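Local coordinates for protein aminopeptidase YwaD (Bacillus subtilis, PDB 6HC6) that hydrolyses peptides from their amino end as a secreted, monomeric zinc aminopeptidase of the M28 family, releasing residues such as arginine, lysine and leucine, at residues Ala118-Gln123 with Leu217-Phe222; Lys171-Tyr176 with Val194-Val199; Ile239-Ile244 with Leu313-Val318. All blocks are in the same frame, centred on the assembly; numbering follows the deposited sequence.

Overall arrangement
Interactions 1 and 2 reach the same sheet and interaction 3 belongs to another, a worked example of closures within a two-part chain. From the N terminus, interaction 1 closes a long loop of 93 residues, tying Ala118-Gln123, just before strand 125-131, to strand 214-222. Nested inside it, interaction 2 pairs strands 172-176 and 198-201 of the PA domain across a 17-residue excursion without helix or strand. The two touch where Pro197 packs on Ala118 and Leu219, their centres about 12 Å apart. Interaction 3 follows in series, joining the start of strand 244-250 to the junction of helix 310-315 and strand 316-322, its centre about 46 to 47 Å from the others and across the centre of the chain.

Interaction 1 of 3, residues Ala118-Gln123 with Leu217-Phe222; sequences APTEEQ and LKLKAF
Thr120 grips Leu219 of strand 214-222 with both a backbone and a side-chain atom. Thr120 N donates to Leu219 O at 2.9 Å, the N-H pointing almost straight at the oxygen (167°). Along the side chain, Thr120 CB comes within 3.9 Å of Leu217 O and Leu219 N. At the branch, Thr120 OG1 lies between the backbone N and the carbonyl carbon (chi1 67°), which brings it to Leu219 N as acceptor, again at 2.9 Å. The same hydroxyl donates to Glu121 O, approaching from above that carbonyl plane, so it is used in both directions. The other branch, Thr120 CG2, rests against Leu217 O at 3.5 Å. A valine here would probably leave Leu219 N without this acceptor and Glu121 O without its donor. The Pro119 ring lies along the strand, CB 3.3 Å from Leu219 O and CG 4.0 Å from Ala221 CB. The extended Lys218 chain carries NZ to a water (2.7 Å) that donates weakly to Glu122 O. The loop leads into strand 125-131, and the far edge of strand 214-222 pairs with strand 97-104. The loop is thus fastened by one main-chain bond and one to a hydroxyl standing in for a peptide carbonyl.

Interaction 2 of 3, residues Lys171-Tyr176 with Val194-Val199; sequences KAVIIY and VGIPVV
Val173 and Ile196 meet through single methyl groups, Val173 CG2 to Ile196 CD1 at 3.7 Å, their side chains crossing at a slant. Val173 has CG1 opposite its backbone N (chi1 180°), which leaves CG2 beside that N and directed to the incoming isoleucine. Ile196 takes the less usual rotamer with CG1 between backbone N and carbonyl carbon (chi1 55°); its CB and CG2 lie against Lys171 O, and this torsion sends CD1 to Val173. Next along the chain, Pro197 turns its ring to Ala172, Pro197 CD 4.0 Å from Ala172 CB, and also brings CD close to Lys171 O. Ile174 and Val199 lie side by side and point the same way, Ile174 CG1 to Val199 CG2 at 3.9 Å, on the face where Val199 also packs on Leu217 and Leu219. Val173 and Val198 occupy the other face, where Ala165 of helix 158-167 packs on Val173. Three backbone bonds fix the pairing: Val173 N to Pro197 O, Val199 N to Val173 O, and Ile175 N to Val199 O, the last nearly straight at 175°. This is a parallel strand pair of the PA domain: strand 172-176 runs between 148-152 and 198-201, with a helix against one face and strand 214-222 against the other.

Interaction 3 of 3, residues Ile239-Ile244 with Leu313-Val318; sequences IKHPDI and LKRSEV
The guanidinium of Arg315 has Ile244 over one face, with CD1 3.6 Å above the plane and over its centre, while Pro242 O approaches at the edge. There Arg315 NH1 donates to Pro242 O at 2.6 Å, the oxygen close to the guanidinium plane and the nitrogen on a carbonyl lone pair. The Pro242 ring lies alongside, Pro242 CD 3.4 Å from Arg315 NH1, and at the edge of the His241 ring, near its plane, is Arg315 CD. A bend at chi3 (-85°) turns the head of Arg315 off the line of its chain and over Ile244. The same NH1 forms a salt bridge with Glu285, joining the loop to strand 285-291.

The backbones pair alongside. Ile244 N donates to Arg315 O at 2.9 Å, and Glu317 N donates to Ile244 O at 2.8 Å. These bonds frame the parallel bridge between Ile244 and Ser316, where helix 310-315 gives way to strand 316-322. Strands 244-250 and 316-322 are parallel neighbours in the mixed sheet of the M28 domain, meeting here at their first residues, away from the zinc site. Ser316 OG bonds Glu312 O and the Tyr246 hydroxyl.

Asp243 and Glu317 bring their carboxylates together, Asp243 OD2 to Glu317 OE1 at 3.4 Å, with planes 70° apart. Lys284 forms a salt bridge with Glu317 OE1 and a long, weak ion pair with Asp243 OD2. The contact thus joins a flat head laid on an isoleucine and gripped at NH1 by a carbonyl and a carboxylate with an acidic pair whose closeness is probably eased by Lys284.

Interaction 1 of 3, residues Ala118-Gln123 with Leu217-Phe222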
loop_
_atom_site.group_PDB
_atom_site.type_symbol
_atom_site.label_atom_id
_atom_site.label_comp_id
_atom_site.label_asym_id
_atom_site.label_seq_id
_atom_site.Cartn_x
_atom_site.Cartn_y
_atom_site.Cartn_z
ATOM N N ALA A 118 -18.622 6.226 9.393
ATOM C CA ALA A 118 -19.393 5.782 10.542
ATOM C C ALA A 118 -20.057 4.430 10.289
ATOM O O ALA A 118 -20.441 4.117 9.156
ATOM C CB ALA A 118 -20.462 6.816 10.889
ATOM N N PRO A 119 -20.197 3.620 11.331
ATOM C CA PRO A 119 -20.992 2.396 11.239
ATOM C C PRO A 119 -22.467 2.746 11.367
ATOM O O PRO A 119 -22.839 3.911 11.471
ATOM C CB PRO A 119 -20.511 1.576 12.437
ATOM C CG PRO A 119 -20.172 2.617 13.462
ATOM C CD PRO A 119 -19.595 3.784 12.668
ATOM N N THR A 120 -23.303 1.713 11.374
ATOM C CA THR A 120 -24.731 1.860 11.609
ATOM C C THR A 120 -25.106 1.206 12.929
ATOM O O THR A 120 -24.309 0.508 13.560
ATOM C CB THR A 120 -25.558 1.225 10.482
ATOM O OG1 THR A 120 -25.375 -0.197 10.498
ATOM C CG2 THR A 120 -25.164 1.786 9.118
ATOM N N GLU A 121 -26.347 1.429 13.340
ATOM C CA GLU A 121 -26.886 0.624 14.415
ATOM C C GLU A 121 -27.088 -0.801 13.915
ATOM O O GLU A 121 -27.182 -1.051 12.710
ATOM C CB GLU A 121 -28.189 1.227 14.925
ATOM C CG GLU A 121 -28.085 2.717 15.190
ATOM C CD GLU A 121 -28.702 3.115 16.508
ATOM O OE1 GLU A 121 -27.959 3.182 17.513
ATOM O OE2 GLU A 121 -29.928 3.362 16.536
ATOM N N GLU A 122 -27.127 -1.744 14.863
ATOM C CA GLU A 122 -27.123 -3.163 14.510
ATOM C C GLU A 122 -28.315 -3.535 13.640
ATOM O O GLU A 122 -28.199 -4.405 12.768
ATOM C CB GLU A 122 -27.099 -4.019 15.778
ATOM C CG GLU A 122 -26.091 -3.550 16.828
ATOM C CD GLU A 122 -25.290 -4.694 17.433
ATOM O OE1 GLU A 122 -24.108 -4.474 17.790
ATOM O OE2 GLU A 122 -25.843 -5.810 17.556
ATOM N N GLN A 123 -29.465 -2.895 13.862
ATOM C CA GLN A 123 -30.621 -3.098 12.999
ATOM C C GLN A 123 -30.404 -2.523 11.606
ATOM O O GLN A 123 -31.166 -2.844 10.686
ATOM C CB GLN A 123 -31.866 -2.472 13.638
ATOM C CG GLN A 123 -31.778 -0.959 13.872
ATOM C CD GLN A 123 -31.052 -0.585 15.161
ATOM O OE1 GLN A 123 -30.358 -1.406 15.765
ATOM N NE2 GLN A 123 -31.219 0.662 15.588
ATOM N N LEU A 217 -28.450 -0.245 4.952
ATOM C CA LEU A 217 -27.028 -0.456 5.167
ATOM C C LEU A 217 -26.817 -0.976 6.582
ATOM O O LEU A 217 -27.378 -0.427 7.534
ATOM C CB LEU A 217 -26.274 0.850 4.938
ATOM C CG LEU A 217 -24.804 0.848 4.582
ATOM C CD1 LEU A 217 -24.610 0.316 3.185
ATOM C CD2 LEU A 217 -24.323 2.283 4.658
ATOM N N LYS A 218 -26.052 -2.061 6.714
ATOM C CA LYS A 218 -25.659 -2.597 8.012
ATOM C C LYS A 218 -24.140 -2.609 8.059
ATOM O O LYS A 218 -23.505 -3.308 7.265
ATOM C CB LYS A 218 -26.214 -4.005 8.242
ATOM C CG LYS A 218 -27.734 -4.093 8.226
ATOM C CD LYS A 218 -28.238 -5.454 8.710
ATOM C CE LYS A 218 -29.747 -5.566 8.514
ATOM N NZ LYS A 218 -30.270 -6.922 8.852
ATOM N N LEU A 219 -23.563 -1.826 8.970
ATOM C CA LEU A 219 -22.112 -1.699 9.063
ATOM C C LEU A 219 -21.689 -1.737 10.520
ATOM O O LEU A 219 -22.227 -0.994 11.346
ATOM C CB LEU A 219 -21.612 -0.403 8.423
ATOM C CG LEU A 219 -21.782 -0.245 6.914
ATOM C CD1 LEU A 219 -21.570 1.204 6.548
ATOM C CD2 LEU A 219 -20.811 -1.138 6.146
ATOM N N LYS A 220 -20.725 -2.597 10.826
ATOM C CA LYS A 220 -20.177 -2.725 12.165
ATOM C C LYS A 220 -18.719 -2.288 12.147
ATOM O O LYS A 220 -17.981 -2.597 11.205
ATOM C CB LYS A 220 -20.305 -4.167 12.673
ATOM C CG LYS A 220 -19.257 -4.574 13.698
ATOM C CD LYS A 220 -19.881 -5.275 14.899
ATOM C CE LYS A 220 -18.814 -5.864 15.814
ATOM N NZ LYS A 220 -19.406 -6.801 16.818
ATOM N N ALA A 221 -18.326 -1.530 13.169
ATOM C CA ALA A 221 -16.947 -1.101 13.352
ATOM C C ALA A 221 -16.239 -2.076 14.281
ATOM O O ALA A 221 -16.705 -2.331 15.395
ATOM C CB ALA A 221 -16.887 0.313 13.928
ATOM N N PHE A 222 -15.123 -2.619 13.819
ATOM C CA PHE A 222 -14.274 -3.453 14.656
ATOM C C PHE A 222 -13.186 -2.569 15.248
ATOM O O PHE A 222 -12.413 -1.959 14.507
ATOM C CB PHE A 222 -13.692 -4.604 13.840
ATOM C CG PHE A 222 -14.721 -5.601 13.423
ATOM C CD1 PHE A 222 -15.496 -5.388 12.294
ATOM C CD2 PHE A 222 -14.958 -6.731 14.194
ATOM C CE1 PHE A 222 -16.468 -6.301 11.922
ATOM C CE2 PHE A 222 -15.924 -7.646 13.830
ATOM C CZ PHE A 222 -16.682 -7.433 12.693
HETATM O O HOH W 1 -29.547 -7.231 11.385
#

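Interaction 2 of 3, residues Lys171-Tyr176 with Val194-Val199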
loop_
_atom_site.group_PDB
_atom_site.type_symbol
_atom_site.label_atom_id
_atom_site.label_comp_id
_atom_site.label_asym_id
_atom_site.label_seq_id
_atom_site.Cartn_x
_atom_site.Cartn_y
_atom_site.Cartn_z
ATOM N N LYS A 171 -27.827 10.815 5.150
ATOM C CA LYS A 171 -27.669 9.859 6.237
ATOM C C LYS A 171 -26.524 8.885 5.998
ATOM O O LYS A 171 -26.016 8.300 6.959
ATOM C CB LYS A 171 -28.961 9.060 6.441
ATOM C CG LYS A 171 -29.988 9.739 7.346
ATOM C CD LYS A 171 -30.949 8.716 7.928
ATOM C CE LYS A 171 -32.130 9.376 8.615
ATOM N NZ LYS A 171 -31.687 10.298 9.699
ATOM N N ALA A 172 -26.117 8.714 4.746
ATOM C CA ALA A 172 -25.046 7.809 4.348
ATOM C C ALA A 172 -24.727 8.116 2.895
ATOM O O ALA A 172 -25.480 8.817 2.210
ATOM C CB ALA A 172 -25.437 6.338 4.520
ATOM N N VAL A 173 -23.603 7.574 2.435
ATOM C CA VAL A 173 -23.102 7.775 1.083
ATOM C C VAL A 173 -22.792 6.409 0.506
ATOM O O VAL A 173 -22.070 5.620 1.123
ATOM C CB VAL A 173 -21.839 8.661 1.055
ATOM C CG1 VAL A 173 -21.342 8.847 -0.381
ATOM C CG2 VAL A 173 -22.105 10.008 1.696
ATOM N N ILE A 174 -23.349 6.122 -0.665
ATOM C CA ILE A 174 -22.969 4.967 -1.470
ATOM C C ILE A 174 -22.341 5.505 -2.747
ATOM O O ILE A 174 -22.994 6.226 -3.513
ATOM C CB ILE A 174 -24.180 4.071 -1.777
ATOM C CG1 ILE A 174 -24.871 3.647 -0.474
ATOM C CG2 ILE A 174 -23.768 2.879 -2.623
ATOM C CD1 ILE A 174 -26.184 2.899 -0.679
ATOM N N ILE A 175 -21.072 5.188 -2.969
ATOM C CA ILE A 175 -20.368 5.588 -4.179
ATOM C C ILE A 175 -20.204 4.347 -5.038
ATOM O O ILE A 175 -19.720 3.321 -4.554
ATOM C CB ILE A 175 -19.006 6.232 -3.860
ATOM C CG1 ILE A 175 -19.195 7.415 -2.905
ATOM C CG2 ILE A 175 -18.329 6.679 -5.141
ATOM C CD1 ILE A 175 -17.897 8.067 -2.426
ATOM N N TYR A 176 -20.637 4.413 -6.293
ATOM C CA TYR A 176 -20.505 3.260 -7.171
ATOM C C TYR A 176 -19.490 3.530 -8.273
ATOM O O TYR A 176 -19.382 4.651 -8.786
ATOM C CB TYR A 176 -21.854 2.837 -7.764
ATOM C CG TYR A 176 -22.555 3.826 -8.654
ATOM C CD1 TYR A 176 -23.391 4.806 -8.117
ATOM C CD2 TYR A 176 -22.453 3.735 -10.033
ATOM C CE1 TYR A 176 -24.075 5.696 -8.943
ATOM C CE2 TYR A 176 -23.138 4.620 -10.862
ATOM C CZ TYR A 176 -23.939 5.595 -10.310
ATOM O OH TYR A 176 -24.612 6.471 -11.138
ATOM N N VAL A 194 -15.376 11.041 8.291
ATOM C CA VAL A 194 -16.722 11.425 7.889
ATOM C C VAL A 194 -17.686 10.856 8.919
ATOM O O VAL A 194 -17.497 9.735 9.409
ATOM C CB VAL A 194 -17.047 10.929 6.463
ATOM C CG1 VAL A 194 -18.467 11.281 6.075
ATOM C CG2 VAL A 194 -16.074 11.538 5.466
ATOM N N GLY A 195 -18.700 11.643 9.272
ATOM C CA GLY A 195 -19.623 11.308 10.338
ATOM C C GLY A 195 -20.792 10.440 9.952
ATOM O O GLY A 195 -21.619 10.111 10.809
ATOM N N ILE A 196 -20.891 10.058 8.687
ATOM C CA ILE A 196 -21.944 9.158 8.223
ATOM C C ILE A 196 -21.265 7.971 7.554
ATOM O O ILE A 196 -20.065 8.026 7.236
ATOM C CB ILE A 196 -22.936 9.876 7.277
ATOM C CG1 ILE A 196 -22.208 10.530 6.100
ATOM C CG2 ILE A 196 -23.720 10.926 8.041
ATOM C CD1 ILE A 196 -23.156 11.171 5.093
ATOM N N PRO A 197 -21.985 6.866 7.361
ATOM C CA PRO A 197 -21.400 5.732 6.632
ATOM C C PRO A 197 -21.058 6.116 5.202
ATOM O O PRO A 197 -21.777 6.887 4.562
ATOM C CB PRO A 197 -22.504 4.670 6.672
ATOM C CG PRO A 197 -23.382 5.052 7.825
ATOM C CD PRO A 197 -23.317 6.550 7.907
ATOM N N VAL A 198 -19.932 5.586 4.711
ATOM C CA VAL A 198 -19.496 5.752 3.327
ATOM C C VAL A 198 -19.074 4.382 2.807
ATOM O O VAL A 198 -18.159 3.764 3.363
ATOM C CB VAL A 198 -18.329 6.744 3.199
ATOM C CG1 VAL A 198 -17.954 6.918 1.732
ATOM C CG2 VAL A 198 -18.655 8.102 3.859
ATOM N N VAL A 199 -19.720 3.910 1.742
ATOM C CA VAL A 199 -19.392 2.604 1.177
ATOM C C VAL A 199 -19.242 2.721 -0.332
ATOM O O VAL A 199 -19.811 3.609 -0.973
ATOM C CB VAL A 199 -20.436 1.510 1.524
ATOM C CG1 VAL A 199 -20.663 1.415 3.042
ATOM C CG2 VAL A 199 -21.747 1.727 0.756
#

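Interaction 3 of 3, residues Ile239-Ile244 with Leu313-Val318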
loop_
_atom_site.group_PDB
_atom_site.type_symbol
_atom_site.label_atom_id
_atom_site.label_comp_id
_atom_site.label_asym_id
_atom_site.label_seq_id
_atom_site.Cartn_x
_atom_site.Cartn_y
_atom_site.Cartn_z
ATOM N N ILE A 239 31.474 0.069 14.970
ATOM C CA ILE A 239 31.264 1.422 14.468
ATOM C C ILE A 239 30.311 2.123 15.424
ATOM O O ILE A 239 29.228 1.604 15.721
ATOM C CB ILE A 239 30.695 1.428 13.036
ATOM C CG1 ILE A 239 31.534 0.559 12.093
ATOM C CG2 ILE A 239 30.574 2.864 12.521
ATOM C CD1 ILE A 239 32.761 1.264 11.538
ATOM N N LYS A 240 30.703 3.299 15.903
ATOM C CA LYS A 240 29.835 4.086 16.771
ATOM C C LYS A 240 29.015 5.065 15.935
ATOM O O LYS A 240 29.553 5.739 15.050
ATOM C CB LYS A 240 30.665 4.824 17.823
ATOM C CG LYS A 240 31.710 3.938 18.485
ATOM C CD LYS A 240 33.005 4.689 18.735
ATOM C CE LYS A 240 33.911 4.616 17.511
ATOM N NZ LYS A 240 34.770 3.399 17.484
ATOM N N HIS A 241 27.718 5.134 16.217
ATOM C CA HIS A 241 26.781 5.974 15.483
ATOM C C HIS A 241 26.885 5.813 13.958
ATOM O O HIS A 241 27.087 6.787 13.239
ATOM C CB HIS A 241 26.969 7.436 15.870
ATOM C CG HIS A 241 26.691 7.720 17.312
ATOM N ND1 HIS A 241 27.695 7.945 18.232
ATOM C CD2 HIS A 241 25.526 7.826 17.994
ATOM C CE1 HIS A 241 27.158 8.170 19.418
ATOM N NE2 HIS A 241 25.844 8.105 19.302
ATOM N N PRO A 242 26.724 4.593 13.443
ATOM C CA PRO A 242 26.857 4.387 11.994
ATOM C C PRO A 242 25.738 5.050 11.199
ATOM O O PRO A 242 24.636 5.291 11.696
ATOM C CB PRO A 242 26.794 2.862 11.848
ATOM C CG PRO A 242 25.995 2.407 13.037
ATOM C CD PRO A 242 26.381 3.346 14.151
ATOM N N ASP A 243 26.038 5.334 9.929
ATOM C CA ASP A 243 25.003 5.758 8.993
ATOM C C ASP A 243 23.988 4.632 8.814
ATOM O O ASP A 243 24.352 3.454 8.782
ATOM C CB ASP A 243 25.623 6.123 7.643
ATOM C CG ASP A 243 26.510 7.359 7.712
ATOM O OD1 ASP A 243 26.318 8.194 8.622
ATOM O OD2 ASP A 243 27.415 7.485 6.855
ATOM N N ILE A 244 22.712 4.989 8.705
ATOM C CA ILE A 244 21.633 4.009 8.606
ATOM C C ILE A 244 21.119 3.944 7.178
ATOM O O ILE A 244 20.811 4.979 6.569
ATOM C CB ILE A 244 20.477 4.336 9.565
ATOM C CG1 ILE A 244 20.962 4.368 11.003
ATOM C CG2 ILE A 244 19.402 3.273 9.460
ATOM C CD1 ILE A 244 20.060 5.188 11.886
ATOM N N LEU A 313 17.682 10.193 13.029
ATOM C CA LEU A 313 17.387 10.960 11.824
ATOM C C LEU A 313 18.653 11.572 11.244
ATOM O O LEU A 313 18.864 11.544 10.027
ATOM C CB LEU A 313 16.352 12.049 12.126
ATOM C CG LEU A 313 14.942 11.548 12.449
ATOM C CD1 LEU A 313 14.041 12.710 12.847
ATOM C CD2 LEU A 313 14.362 10.800 11.251
ATOM N N LYS A 314 19.508 12.139 12.099
ATOM C CA LYS A 314 20.763 12.700 11.606
ATOM C C LYS A 314 21.637 11.631 10.964
ATOM O O LYS A 314 22.335 11.905 9.982
ATOM C CB LYS A 314 21.512 13.399 12.737
ATOM C CG LYS A 314 20.739 14.549 13.352
ATOM C CD LYS A 314 20.102 15.424 12.281
ATOM C CE LYS A 314 18.981 16.277 12.858
ATOM N NZ LYS A 314 17.785 15.464 13.222
ATOM N N ARG A 315 21.612 10.403 11.498
ATOM C CA ARG A 315 22.405 9.315 10.931
ATOM C C ARG A 315 21.755 8.682 9.710
ATOM O O ARG A 315 22.406 7.876 9.040
ATOM C CB ARG A 315 22.650 8.189 11.952
ATOM C CG ARG A 315 23.218 8.569 13.281
ATOM C CD ARG A 315 23.745 7.314 13.980
ATOM N NE ARG A 315 22.745 6.555 14.737
ATOM C CZ ARG A 315 22.519 5.248 14.601
ATOM N NH1 ARG A 315 23.191 4.538 13.711
ATOM N NH2 ARG A 315 21.605 4.644 15.351
ATOM N N SER A 316 20.494 9.002 9.418
ATOM C CA SER A 316 19.759 8.289 8.381
ATOM C C SER A 316 20.222 8.729 7.003
ATOM O O SER A 316 20.195 9.921 6.682
ATOM C CB SER A 316 18.265 8.539 8.529
ATOM O OG SER A 316 17.765 7.943 9.712
ATOM N N GLU A 317 20.626 7.765 6.178
ATOM C CA GLU A 317 21.253 8.078 4.903
ATOM C C GLU A 317 20.325 7.878 3.718
ATOM O O GLU A 317 20.156 8.793 2.905
ATOM C CB GLU A 317 22.514 7.227 4.713
ATOM C CG GLU A 317 23.253 7.505 3.418
ATOM C CD GLU A 317 24.513 6.679 3.303
ATOM O OE1 GLU A 317 25.320 6.714 4.245
ATOM O OE2 GLU A 317 24.678 5.973 2.286
ATOM N N VAL A 318 19.717 6.704 3.596
ATOM C CA VAL A 318 19.005 6.367 2.373
ATOM C C VAL A 318 17.979 5.287 2.699
ATOM O O VAL A 318 18.206 4.442 3.571
ATOM C CB VAL A 318 20.019 5.932 1.282
ATOM C CG1 VAL A 318 20.878 4.773 1.765
ATOM C CG2 VAL A 318 19.338 5.533 0.060
HETATM O O HOH W 2 23.818 9.928 7.406
#